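Local coordinates for protein cytochrome c2 iso-2 (Rhodospirillum centenum, PDB 1JDL) that carries electrons on a covalently bound heme c, donating to oxidized bacteriochlorophyll in the photophosphorylation of purple non-sulfur bacteria, at residues 10-13 and 14-17; 112-115 and 116-119; 52-55 and 56-60. All blocks are in the same frame, centred on the assembly; numbering follows the deposited sequence.

All three contacts are local, each made within one continuous piece of chain between residues three or four apart, so they follow one another in series and neither nest nor cross. From the N terminus, contact 1 comes first, where helix 5-11 runs out towards the heme. Contact 3 then runs along helix 51-58 to its C-terminal end, with Asn53 beside the heme propionates; the centres of contacts 1 and 3 lie about 25 Å apart, on opposite sides of the chain's centre. Contact 2, last in the chain, finishes helix 105-115. It meets contact 1 directly: Phe12 CG lies 3.6 Å from Tyr114 CE2, joining the N-terminal and C-terminal helical parts of the fold.

Contact 1 of 3, residues 10-13 and 14-17; sequences AVFK and KCMA. With HEM (protoporphyrin IX containing Fe), chain B.
Cys15 and Met16 both fold back onto the ring of Phe12, one turn earlier in the chain. Cys15 CB sits over one face of the Phe12 ring, 3.9 Å from the centroid and 21° off the ring normal, a CH-pi approach offset toward the rim. The sulfur follows obliquely, with Cys15 SG 3.6 Å from Phe12 CD1, a sulfur-aromatic contact. Phe12 reaches this position because CG stands anti to the backbone N (chi1 -166°), which brings the end of the ring nearer to the residues that follow.

Met16 adds apolar packing. Its CG touches the Phe12 ring obliquely, 3.5 Å from CD2, and a bend at chi3 (-62°) turns the terminal methyl CE back to 3.5 Å from Lys13 CA; the Met16 and Lys13 side chains lie side by side.

Backbone hydrogen bonds fix the turn beneath these side chains. Val11 O accepts Lys14 N at 2.9 Å. Phe12 O is gripped twice: Cys15 N, 2.8 Å from it, lies well above the carbonyl plane, while Met16 N, at 3.0 Å, approaches nearly along the C=O axis. A water donates to Lys13 O at 2.7 Å and accepts from Ala17 N, bridging the two backbone groups.

Lys14 NZ reaches out to a salt bridge with Glu107 of helix 105-115. That helix also supplies Val111, against which both Val11 and Phe12 pack.

Cys15 carries one of the covalent links to the heme, Cys18 the second, and His19 is an axial ligand of the iron; the turn thus leads helix 5-11 directly into the CXXCH heme-attachment motif of c-type cytochromes.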
ATOM      1  N   ALA A  10      -6.678  -6.227  14.220  1.00 27.56           N
ATOM      2  CA  ALA A  10      -8.110  -5.964  14.204  1.00 27.12           C
ATOM      3  C   ALA A  10      -8.434  -4.971  13.091  1.00 25.97           C
ATOM      4  O   ALA A  10      -9.442  -5.104  12.396  1.00 26.48           O
ATOM      5  CB  ALA A  10      -8.553  -5.404  15.553  1.00 27.97           C
ATOM      6  N   VAL A  11      -7.576  -3.971  12.930  1.00 25.37           N
ATOM      7  CA  VAL A  11      -7.771  -2.973  11.889  1.00 23.88           C
ATOM      8  C   VAL A  11      -7.658  -3.653  10.527  1.00 22.76           C
ATOM      9  O   VAL A  11      -8.357  -3.295   9.580  1.00 22.05           O
ATOM     10  CB  VAL A  11      -6.712  -1.850  11.975  1.00 24.58           C
ATOM     11  CG1 VAL A  11      -6.873  -0.889  10.806  1.00 23.70           C
ATOM     12  CG2 VAL A  11      -6.854  -1.096  13.289  1.00 26.87           C
ATOM     13  N   PHE A  12      -6.784  -4.651  10.435  1.00 20.34           N
ATOM     14  CA  PHE A  12      -6.584  -5.355   9.175  1.00 21.18           C
ATOM     15  C   PHE A  12      -7.853  -6.033   8.669  1.00 20.86           C
ATOM     16  O   PHE A  12      -7.930  -6.430   7.506  1.00 19.98           O
ATOM     17  CB  PHE A  12      -5.472  -6.397   9.305  1.00 20.60           C
ATOM     18  CG  PHE A  12      -4.980  -6.911   7.985  1.00 21.90           C
ATOM     19  CD1 PHE A  12      -4.161  -6.121   7.182  1.00 22.62           C
ATOM     20  CD2 PHE A  12      -5.373  -8.160   7.515  1.00 23.10           C
ATOM     21  CE1 PHE A  12      -3.746  -6.567   5.930  1.00 22.61           C
ATOM     22  CE2 PHE A  12      -4.963  -8.613   6.265  1.00 24.26           C
ATOM     23  CZ  PHE A  12      -4.149  -7.813   5.473  1.00 23.43           C
ATOM     24  N   LYS A  13      -8.844  -6.188   9.541  1.00 22.51           N
ATOM     25  CA  LYS A  13     -10.096  -6.800   9.123  1.00 24.71           C
ATOM     26  C   LYS A  13     -10.698  -5.944   8.009  1.00 23.97           C
ATOM     27  O   LYS A  13     -11.416  -6.448   7.146  1.00 25.62           O
ATOM     28  CB  LYS A  13     -11.072  -6.889  10.300  1.00 26.83           C
ATOM     29  CG  LYS A  13     -10.642  -7.875  11.375  1.00 31.59           C
ATOM     30  CD  LYS A  13     -11.662  -7.937  12.503  1.00 35.97           C
ATOM     31  CE  LYS A  13     -11.272  -8.976  13.541  1.00 38.99           C
ATOM     32  NZ  LYS A  13     -12.254  -9.033  14.661  1.00 40.81           N
ATOM     33  N   LYS A  14     -10.388  -4.652   8.035  1.00 23.39           N
ATOM     34  CA  LYS A  14     -10.879  -3.713   7.030  1.00 23.62           C
ATOM     35  C   LYS A  14     -10.128  -3.848   5.708  1.00 24.26           C
ATOM     36  O   LYS A  14     -10.509  -3.233   4.710  1.00 26.23           O
ATOM     37  CB  LYS A  14     -10.744  -2.274   7.531  1.00 25.43           C
ATOM     38  CG  LYS A  14     -11.591  -1.958   8.755  1.00 25.84           C
ATOM     39  CD  LYS A  14     -11.414  -0.510   9.172  1.00 26.73           C
ATOM     40  CE  LYS A  14     -12.299  -0.170  10.361  1.00 27.88           C
ATOM     41  NZ  LYS A  14     -12.198   1.273  10.708  1.00 30.44           N
ATOM     42  N   CYS A  15      -9.056  -4.638   5.708  1.00 20.47           N
ATOM     43  CA  CYS A  15      -8.261  -4.845   4.499  1.00 19.78           C
ATOM     44  C   CYS A  15      -8.477  -6.234   3.925  1.00 20.28           C
ATOM     45  O   CYS A  15      -8.256  -6.454   2.735  1.00 19.53           O
ATOM     46  CB  CYS A  15      -6.759  -4.730   4.788  1.00 20.49           C
ATOM     47  SG  CYS A  15      -6.237  -3.442   5.904  1.00 19.41           S
ATOM     48  N   MET A  16      -8.900  -7.167   4.778  1.00 21.57           N
ATOM     49  CA  MET A  16      -9.079  -8.562   4.384  1.00 24.55           C
ATOM     50  C   MET A  16      -9.998  -8.883   3.217  1.00 23.89           C
ATOM     51  O   MET A  16      -9.877  -9.953   2.615  1.00 23.61           O
ATOM     52  CB  MET A  16      -9.504  -9.398   5.590  1.00 28.77           C
ATOM     53  CG  MET A  16      -8.452  -9.472   6.677  1.00 35.91           C
ATOM     54  SD  MET A  16      -8.824 -10.770   7.861  1.00 44.20           S
ATOM     55  CE  MET A  16     -10.389 -10.186   8.513  1.00 43.68           C
ATOM     56  N   ALA A  17     -10.916  -7.984   2.892  1.00 23.10           N
ATOM     57  CA  ALA A  17     -11.813  -8.238   1.779  1.00 22.44           C
ATOM     58  C   ALA A  17     -11.027  -8.292   0.478  1.00 21.26           C
ATOM     59  O   ALA A  17     -11.438  -8.958  -0.473  1.00 23.90           O
ATOM     60  CB  ALA A  17     -12.875  -7.146   1.699  1.00 25.30           C
TER
HETATM   61  CHA HEM B 500      -2.945  -1.817  -3.239  1.00 13.26           C
HETATM   62  CHB HEM B 500      -2.689  -1.509   1.567  1.00 14.12           C
HETATM   63  CHC HEM B 500      -7.468  -2.170   1.841  1.00 16.13           C
HETATM   64  CHD HEM B 500      -7.607  -3.013  -2.874  1.00 14.64           C
HETATM   65  C1A HEM B 500      -2.463  -1.615  -1.945  1.00 14.19           C
HETATM   66  C2A HEM B 500      -1.106  -1.235  -1.630  1.00 12.43           C
HETATM   67  C3A HEM B 500      -1.050  -1.146  -0.274  1.00 12.16           C
HETATM   68  C4A HEM B 500      -2.360  -1.483   0.229  1.00 14.75           C
HETATM   69  CMA HEM B 500       0.140  -0.716   0.570  1.00 14.35           C
HETATM   70  CAA HEM B 500       0.047  -1.132  -2.638  1.00 13.84           C
HETATM   71  CBA HEM B 500       0.680  -2.518  -2.742  1.00 13.78           C
HETATM   72  CGA HEM B 500       1.774  -2.632  -3.807  1.00 15.40           C
HETATM   73  O1A HEM B 500       2.152  -1.613  -4.419  1.00 15.99           O
HETATM   74  O2A HEM B 500       2.267  -3.758  -4.025  1.00 16.85           O
HETATM   75  C1B HEM B 500      -3.975  -1.693   2.053  1.00 14.31           C
HETATM   76  C2B HEM B 500      -4.338  -1.656   3.448  1.00 15.13           C
HETATM   77  C3B HEM B 500      -5.704  -1.613   3.472  1.00 17.47           C
HETATM   78  C4B HEM B 500      -6.149  -1.888   2.159  1.00 14.93           C
HETATM   79  CMB HEM B 500      -3.355  -1.688   4.610  1.00 15.67           C
HETATM   80  CAB HEM B 500      -6.589  -1.102   4.445  1.00 22.68           C
HETATM   81  CBB HEM B 500      -6.255  -0.410   5.755  1.00 19.03           C
HETATM   82  C1C HEM B 500      -7.931  -2.408   0.580  1.00 15.27           C
HETATM   83  C2C HEM B 500      -9.309  -2.697   0.244  1.00 16.79           C
HETATM   84  C3C HEM B 500      -9.352  -2.763  -1.097  1.00 17.82           C
HETATM   85  C4C HEM B 500      -7.979  -2.769  -1.561  1.00 16.12           C
HETATM   86  CMC HEM B 500     -10.462  -2.906   1.228  1.00 17.67           C
HETATM   87  CAC HEM B 500     -10.456  -2.650  -1.971  1.00 24.84           C
HETATM   88  CBC HEM B 500     -11.951  -2.625  -1.668  1.00 23.76           C
HETATM   89  C1D HEM B 500      -6.339  -2.840  -3.380  1.00 13.52           C
HETATM   90  C2D HEM B 500      -6.014  -2.934  -4.784  1.00 13.61           C
HETATM   91  C3D HEM B 500      -4.717  -2.522  -4.913  1.00 14.72           C
HETATM   92  C4D HEM B 500      -4.257  -2.199  -3.558  1.00 13.24           C
HETATM   93  CMD HEM B 500      -6.952  -3.341  -5.923  1.00 13.82           C
HETATM   94  CAD HEM B 500      -3.952  -2.326  -6.225  1.00 14.05           C
HETATM   95  CBD HEM B 500      -4.154  -0.864  -6.639  1.00 16.17           C
HETATM   96  CGD HEM B 500      -3.577  -0.527  -7.999  1.00 15.36           C
HETATM   97  O1D HEM B 500      -3.739   0.637  -8.426  1.00 15.41           O
HETATM   98  O2D HEM B 500      -2.964  -1.406  -8.644  1.00 16.86           O
HETATM   99  NA  HEM B 500      -3.234  -1.748  -0.803  1.00 13.73           N
HETATM  100  NB  HEM B 500      -5.090  -1.849   1.255  1.00 14.47           N
HETATM  101  NC  HEM B 500      -7.118  -2.433  -0.540  1.00 14.32           N
HETATM  102  ND  HEM B 500      -5.266  -2.399  -2.624  1.00 13.70           N
HETATM  103 FE   HEM B 500      -5.192  -2.068  -0.675  1.00 14.03          FE
HETATM  104  O   HOH W   1     -12.479  -6.093   4.657  1.00 38.34           O

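Contact 2 of 3, residues 112-115 and 116-119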
ATOM      1  N   VAL A 112      -0.065  -0.656  10.230  1.00 21.53           N
ATOM      2  CA  VAL A 112       1.299  -0.707   9.705  1.00 21.93           C
ATOM      3  C   VAL A 112       2.182  -1.507  10.670  1.00 22.96           C
ATOM      4  O   VAL A 112       3.060  -2.259  10.243  1.00 22.46           O
ATOM      5  CB  VAL A 112       1.867   0.712   9.499  1.00 21.86           C
ATOM      6  CG1 VAL A 112       3.357   0.656   9.191  1.00 24.33           C
ATOM      7  CG2 VAL A 112       1.131   1.383   8.349  1.00 23.14           C
ATOM      8  N   ALA A 113       1.947  -1.357  11.970  1.00 23.70           N
ATOM      9  CA  ALA A 113       2.722  -2.109  12.956  1.00 24.15           C
ATOM     10  C   ALA A 113       2.459  -3.599  12.743  1.00 24.11           C
ATOM     11  O   ALA A 113       3.349  -4.435  12.912  1.00 24.82           O
ATOM     12  CB  ALA A 113       2.319  -1.694  14.372  1.00 25.96           C
ATOM     13  N   TYR A 114       1.228  -3.926  12.362  1.00 23.07           N
ATOM     14  CA  TYR A 114       0.843  -5.309  12.103  1.00 21.26           C
ATOM     15  C   TYR A 114       1.543  -5.825  10.841  1.00 21.04           C
ATOM     16  O   TYR A 114       2.085  -6.935  10.822  1.00 18.61           O
ATOM     17  CB  TYR A 114      -0.679  -5.397  11.937  1.00 21.52           C
ATOM     18  CG  TYR A 114      -1.187  -6.768  11.557  1.00 21.35           C
ATOM     19  CD1 TYR A 114      -1.075  -7.849  12.434  1.00 23.36           C
ATOM     20  CD2 TYR A 114      -1.778  -6.988  10.316  1.00 21.28           C
ATOM     21  CE1 TYR A 114      -1.538  -9.111  12.083  1.00 23.65           C
ATOM     22  CE2 TYR A 114      -2.244  -8.248   9.955  1.00 22.85           C
ATOM     23  CZ  TYR A 114      -2.122  -9.303  10.841  1.00 22.96           C
ATOM     24  OH  TYR A 114      -2.587 -10.549  10.483  1.00 25.18           O
ATOM     25  N   LEU A 115       1.544  -5.007   9.793  1.00 19.77           N
ATOM     26  CA  LEU A 115       2.170  -5.385   8.532  1.00 20.27           C
ATOM     27  C   LEU A 115       3.673  -5.589   8.673  1.00 19.54           C
ATOM     28  O   LEU A 115       4.258  -6.395   7.956  1.00 20.12           O
ATOM     29  CB  LEU A 115       1.905  -4.321   7.463  1.00 21.09           C
ATOM     30  CG  LEU A 115       0.462  -4.222   6.969  1.00 23.08           C
ATOM     31  CD1 LEU A 115       0.313  -3.027   6.035  1.00 24.48           C
ATOM     32  CD2 LEU A 115       0.079  -5.513   6.264  1.00 22.66           C
ATOM     33  N   LYS A 116       4.292  -4.852   9.588  1.00 20.46           N
ATOM     34  CA  LYS A 116       5.734  -4.957   9.801  1.00 22.43           C
ATOM     35  C   LYS A 116       6.133  -6.333  10.317  1.00 23.48           C
ATOM     36  O   LYS A 116       7.286  -6.743  10.178  1.00 23.54           O
ATOM     37  CB  LYS A 116       6.211  -3.889  10.788  1.00 24.29           C
ATOM     38  CG  LYS A 116       6.139  -2.468  10.258  1.00 28.35           C
ATOM     39  CD  LYS A 116       6.721  -1.467  11.252  1.00 32.39           C
ATOM     40  CE  LYS A 116       8.245  -1.514  11.288  1.00 35.06           C
ATOM     41  NZ  LYS A 116       8.782  -2.837  11.710  1.00 38.49           N
ATOM     42  N   GLN A 117       5.178  -7.040  10.913  1.00 23.69           N
ATOM     43  CA  GLN A 117       5.432  -8.376  11.448  1.00 25.12           C
ATOM     44  C   GLN A 117       5.636  -9.414  10.355  1.00 25.12           C
ATOM     45  O   GLN A 117       6.148 -10.506  10.614  1.00 24.63           O
ATOM     46  CB  GLN A 117       4.266  -8.823  12.330  1.00 27.15           C
ATOM     47  CG  GLN A 117       4.068  -8.001  13.586  1.00 30.31           C
ATOM     48  CD  GLN A 117       2.944  -8.545  14.443  1.00 33.79           C
ATOM     49  OE1 GLN A 117       1.797  -8.629  13.999  1.00 36.79           O
ATOM     50  NE2 GLN A 117       3.265  -8.922  15.675  1.00 36.28           N
ATOM     51  N   PHE A 118       5.231  -9.072   9.135  1.00 23.95           N
ATOM     52  CA  PHE A 118       5.336  -9.990   8.007  1.00 23.48           C
ATOM     53  C   PHE A 118       6.412  -9.619   6.991  1.00 24.13           C
ATOM     54  O   PHE A 118       6.396 -10.104   5.858  1.00 23.56           O
ATOM     55  CB  PHE A 118       3.979 -10.085   7.307  1.00 21.74           C
ATOM     56  CG  PHE A 118       2.895 -10.664   8.168  1.00 23.46           C
ATOM     57  CD1 PHE A 118       2.669 -12.037   8.197  1.00 23.48           C
ATOM     58  CD2 PHE A 118       2.097  -9.835   8.954  1.00 25.09           C
ATOM     59  CE1 PHE A 118       1.662 -12.579   8.994  1.00 26.27           C
ATOM     60  CE2 PHE A 118       1.090 -10.365   9.755  1.00 25.47           C
ATOM     61  CZ  PHE A 118       0.870 -11.740   9.775  1.00 25.56           C
ATOM     62  N   SER A 119       7.338  -8.757   7.398  1.00 24.69           N
ATOM     63  CA  SER A 119       8.430  -8.326   6.532  1.00 28.07           C
ATOM     64  C   SER A 119       9.728  -8.292   7.330  1.00 30.13           C
ATOM     65  O   SER A 119       9.717  -8.034   8.533  1.00 29.59           O
ATOM     66  CB  SER A 119       8.156  -6.926   5.961  1.00 28.17           C
ATOM     67  OG  SER A 119       7.078  -6.940   5.044  1.00 29.12           O
TER
HETATM   68  O   HOH W   2       4.440  -7.205   5.381  1.00 22.75           O
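Phe118 turns its ring back onto Tyr114, four residues before it, at the finish of helix 105-115, the C-terminal helix of the cytochrome c fold. The pair is an edge-to-face (T-shaped) stack: the edge of Phe118 is directed at the face of Tyr114, with the centroids 5.2 Å apart and the planes at 72°.

Followed outward, the Phe118 side chain starts with CB 3.8 Å from Leu115 O. CG lies anti to the residue's own carbonyl carbon (chi1 -64°), and this sends the ring back along the chain. CD2 then passes Tyr114 O at 3.4 Å, close to the plane of the Phe118 ring. Next along that edge, CE2 comes over the Tyr114 face, offset toward the rim, and meets CZ of Tyr114 at 3.6 Å. At the tip, CZ of Phe118 reaches the phenol oxygen, Tyr114 OH, at 3.7 Å.

Gln117 meets the same tyrosine from another direction. Its extended chain crosses that of Tyr114 at about a right angle, and OE1 lies obliquely by CD1, the amide plane turned 60° from the ring.

The backbone bonding shortens here. Lys116 N still reaches four residues back, to Val112 O at 2.9 Å, whereas Gln117 N and Phe118 N reach back only three, to Tyr114 O and Leu115 O. The donor to Leu115 O, Phe118 N, lies 3.1 Å away.

On the inner side, Val112 packs on Ile68 and Ile69 of helix 65-71, and Leu115 approaches the heme. Ser119 OG is hydrogen-bonded to Ile37 N and also to a water, and this water donates a second bond to Leu115 O, its oxygen 2.7 Å from that carbonyl oxygen.

Contact 3 of 3, residues 52-55 and 56-60; sequences INHA and AGEAG. With HEM (protoporphyrin IX containing Fe), chain B.
A Schellman motif ends helix 51-58: Ala59 N donates to Ala55 O at 2.9 Å, and Gly60 N reaches Gly57 O at 2.9 Å. Gly60 has a phi of 111°, a conformation in which a side chain would collide with Ala59 O. Further back, Ala56 N bonds to Ile52 O at 3.0 Å and Glu58 N to His54 O, while the bond from Gly57 N to Asn53 O is weak.

On the outer side, Glu58 CG lies over one face of the His54 ring, 4.1 Å from its centroid and 28° off the normal, a CH-pi contact. The bend of Glu58 at chi2 brings the carboxylate round toward NE2, and a water joins the two side chains, 3.0 Å from His54 NE2 and donating to Glu58 OE1. This water sits at the edge of the imidazole, in its plane.

The inner side of the helix belongs to the heme pocket of the cytochrome c fold. Asn53 holds its CG anti to the backbone N (chi1 -167°), placing the amide beside both propionates, with CB 3.5 Å from HEM O1D and CG 4.0 Å from HEM O1A. Shortened to an alanine, this position would lack the amide, and a gap would probably open beside the two propionates where its group now packs. Ile52 and Ala56 pack against Leu79 of helix 75-85.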
ATOM      1  N   ILE A  52      -0.887   3.849 -12.771  1.00 16.11           N
ATOM      2  CA  ILE A  52      -0.369   4.780 -11.777  1.00 17.23           C
ATOM      3  C   ILE A  52       0.395   4.115 -10.621  1.00 17.26           C
ATOM      4  O   ILE A  52       1.417   4.637 -10.180  1.00 17.96           O
ATOM      5  CB  ILE A  52      -1.517   5.699 -11.244  1.00 18.64           C
ATOM      6  CG1 ILE A  52      -0.930   6.958 -10.597  1.00 21.59           C
ATOM      7  CG2 ILE A  52      -2.428   4.929 -10.309  1.00 19.47           C
ATOM      8  CD1 ILE A  52      -0.223   6.736  -9.304  1.00 28.14           C
ATOM      9  N   ASN A  53      -0.078   2.968 -10.139  1.00 16.44           N
ATOM     10  CA  ASN A  53       0.609   2.267  -9.055  1.00 16.08           C
ATOM     11  C   ASN A  53       1.943   1.737  -9.600  1.00 14.84           C
ATOM     12  O   ASN A  53       2.969   1.800  -8.928  1.00 15.41           O
ATOM     13  CB  ASN A  53      -0.255   1.109  -8.542  1.00 17.09           C
ATOM     14  CG  ASN A  53       0.247   0.537  -7.225  1.00 21.17           C
ATOM     15  OD1 ASN A  53       1.442   0.328  -7.041  1.00 24.23           O
ATOM     16  ND2 ASN A  53      -0.675   0.267  -6.311  1.00 21.52           N
ATOM     17  N   HIS A  54       1.922   1.224 -10.826  1.00 13.67           N
ATOM     18  CA  HIS A  54       3.134   0.708 -11.463  1.00 15.57           C
ATOM     19  C   HIS A  54       4.141   1.838 -11.688  1.00 15.35           C
ATOM     20  O   HIS A  54       5.326   1.699 -11.381  1.00 16.24           O
ATOM     21  CB  HIS A  54       2.771   0.040 -12.798  1.00 16.94           C
ATOM     22  CG  HIS A  54       3.955  -0.320 -13.642  1.00 19.48           C
ATOM     23  ND1 HIS A  54       4.460   0.520 -14.610  1.00 21.54           N
ATOM     24  CD2 HIS A  54       4.750  -1.416 -13.644  1.00 20.31           C
ATOM     25  CE1 HIS A  54       5.517  -0.040 -15.171  1.00 21.24           C
ATOM     26  NE2 HIS A  54       5.714  -1.217 -14.602  1.00 21.30           N
ATOM     27  N   ALA A  55       3.657   2.965 -12.206  1.00 15.85           N
ATOM     28  CA  ALA A  55       4.509   4.119 -12.481  1.00 15.11           C
ATOM     29  C   ALA A  55       5.171   4.668 -11.221  1.00 15.44           C
ATOM     30  O   ALA A  55       6.333   5.074 -11.255  1.00 15.20           O
ATOM     31  CB  ALA A  55       3.695   5.220 -13.148  1.00 16.40           C
ATOM     32  N   ALA A  56       4.432   4.688 -10.116  1.00 15.32           N
ATOM     33  CA  ALA A  56       4.974   5.200  -8.861  1.00 15.05           C
ATOM     34  C   ALA A  56       6.184   4.381  -8.412  1.00 16.75           C
ATOM     35  O   ALA A  56       7.178   4.935  -7.951  1.00 16.01           O
ATOM     36  CB  ALA A  56       3.896   5.194  -7.780  1.00 17.34           C
ATOM     37  N   GLY A  57       6.097   3.060  -8.549  1.00 16.54           N
ATOM     38  CA  GLY A  57       7.202   2.206  -8.157  1.00 16.76           C
ATOM     39  C   GLY A  57       8.420   2.457  -9.027  1.00 18.18           C
ATOM     40  O   GLY A  57       9.539   2.556  -8.521  1.00 18.24           O
ATOM     41  N   GLU A  58       8.204   2.563 -10.336  1.00 17.97           N
ATOM     42  CA  GLU A  58       9.297   2.814 -11.276  1.00 20.47           C
ATOM     43  C   GLU A  58       9.946   4.166 -10.994  1.00 21.62           C
ATOM     44  O   GLU A  58      11.135   4.364 -11.264  1.00 22.48           O
ATOM     45  CB  GLU A  58       8.777   2.793 -12.717  1.00 23.79           C
ATOM     46  CG  GLU A  58       8.308   1.430 -13.195  1.00 30.61           C
ATOM     47  CD  GLU A  58       9.455   0.478 -13.481  1.00 34.51           C
ATOM     48  OE1 GLU A  58       9.185  -0.691 -13.824  1.00 38.52           O
ATOM     49  OE2 GLU A  58      10.628   0.895 -13.368  1.00 38.50           O
ATOM     50  N   ALA A  59       9.159   5.093 -10.456  1.00 20.42           N
ATOM     51  CA  ALA A  59       9.650   6.428 -10.127  1.00 18.71           C
ATOM     52  C   ALA A  59      10.363   6.443  -8.775  1.00 20.10           C
ATOM     53  O   ALA A  59      10.801   7.497  -8.310  1.00 20.72           O
ATOM     54  CB  ALA A  59       8.500   7.428 -10.128  1.00 21.01           C
ATOM     55  N   GLY A  60      10.461   5.276  -8.137  1.00 18.01           N
ATOM     56  CA  GLY A  60      11.168   5.187  -6.869  1.00 18.11           C
ATOM     57  C   GLY A  60      10.376   4.921  -5.604  1.00 19.02           C
ATOM     58  O   GLY A  60      10.954   4.853  -4.514  1.00 20.29           O
TER
HETATM   59  CHA HEM B 500      -2.945  -1.817  -3.239  1.00 13.26           C
HETATM   60  CHB HEM B 500      -2.689  -1.509   1.567  1.00 14.12           C
HETATM   61  CHC HEM B 500      -7.468  -2.170   1.841  1.00 16.13           C
HETATM   62  CHD HEM B 500      -7.607  -3.013  -2.874  1.00 14.64           C
HETATM   63  C1A HEM B 500      -2.463  -1.615  -1.945  1.00 14.19           C
HETATM   64  C2A HEM B 500      -1.106  -1.235  -1.630  1.00 12.43           C
HETATM   65  C3A HEM B 500      -1.050  -1.146  -0.274  1.00 12.16           C
HETATM   66  C4A HEM B 500      -2.360  -1.483   0.229  1.00 14.75           C
HETATM   67  CMA HEM B 500       0.140  -0.716   0.570  1.00 14.35           C
HETATM   68  CAA HEM B 500       0.047  -1.132  -2.638  1.00 13.84           C
HETATM   69  CBA HEM B 500       0.680  -2.518  -2.742  1.00 13.78           C
HETATM   70  CGA HEM B 500       1.774  -2.632  -3.807  1.00 15.40           C
HETATM   71  O1A HEM B 500       2.152  -1.613  -4.419  1.00 15.99           O
HETATM   72  O2A HEM B 500       2.267  -3.758  -4.025  1.00 16.85           O
HETATM   73  C1B HEM B 500      -3.975  -1.693   2.053  1.00 14.31           C
HETATM   74  C2B HEM B 500      -4.338  -1.656   3.448  1.00 15.13           C
HETATM   75  C3B HEM B 500      -5.704  -1.613   3.472  1.00 17.47           C
HETATM   76  C4B HEM B 500      -6.149  -1.888   2.159  1.00 14.93           C
HETATM   77  CMB HEM B 500      -3.355  -1.688   4.610  1.00 15.67           C
HETATM   78  CAB HEM B 500      -6.589  -1.102   4.445  1.00 22.68           C
HETATM   79  CBB HEM B 500      -6.255  -0.410   5.755  1.00 19.03           C
HETATM   80  C1C HEM B 500      -7.931  -2.408   0.580  1.00 15.27           C
HETATM   81  C2C HEM B 500      -9.309  -2.697   0.244  1.00 16.79           C
HETATM   82  C3C HEM B 500      -9.352  -2.763  -1.097  1.00 17.82           C
HETATM   83  C4C HEM B 500      -7.979  -2.769  -1.561  1.00 16.12           C
HETATM   84  CMC HEM B 500     -10.462  -2.906   1.228  1.00 17.67           C
HETATM   85  CAC HEM B 500     -10.456  -2.650  -1.971  1.00 24.84           C
HETATM   86  CBC HEM B 500     -11.951  -2.625  -1.668  1.00 23.76           C
HETATM   87  C1D HEM B 500      -6.339  -2.840  -3.380  1.00 13.52           C
HETATM   88  C2D HEM B 500      -6.014  -2.934  -4.784  1.00 13.61           C
HETATM   89  C3D HEM B 500      -4.717  -2.522  -4.913  1.00 14.72           C
HETATM   90  C4D HEM B 500      -4.257  -2.199  -3.558  1.00 13.24           C
HETATM   91  CMD HEM B 500      -6.952  -3.341  -5.923  1.00 13.82           C
HETATM   92  CAD HEM B 500      -3.952  -2.326  -6.225  1.00 14.05           C
HETATM   93  CBD HEM B 500      -4.154  -0.864  -6.639  1.00 16.17           C
HETATM   94  CGD HEM B 500      -3.577  -0.527  -7.999  1.00 15.36           C
HETATM   95  O1D HEM B 500      -3.739   0.637  -8.426  1.00 15.41           O
HETATM   96  O2D HEM B 500      -2.964  -1.406  -8.644  1.00 16.86           O
HETATM   97  NA  HEM B 500      -3.234  -1.748  -0.803  1.00 13.73           N
HETATM   98  NB  HEM B 500      -5.090  -1.849   1.255  1.00 14.47           N
HETATM   99  NC  HEM B 500      -7.118  -2.433  -0.540  1.00 14.32           N
HETATM  100  ND  HEM B 500      -5.266  -2.399  -2.624  1.00 13.70           N
HETATM  101 FE   HEM B 500      -5.192  -2.068  -0.675  1.00 14.03          FE
HETATM  102  O   HOH W   3       7.994  -3.000 -15.503  1.00 33.24           O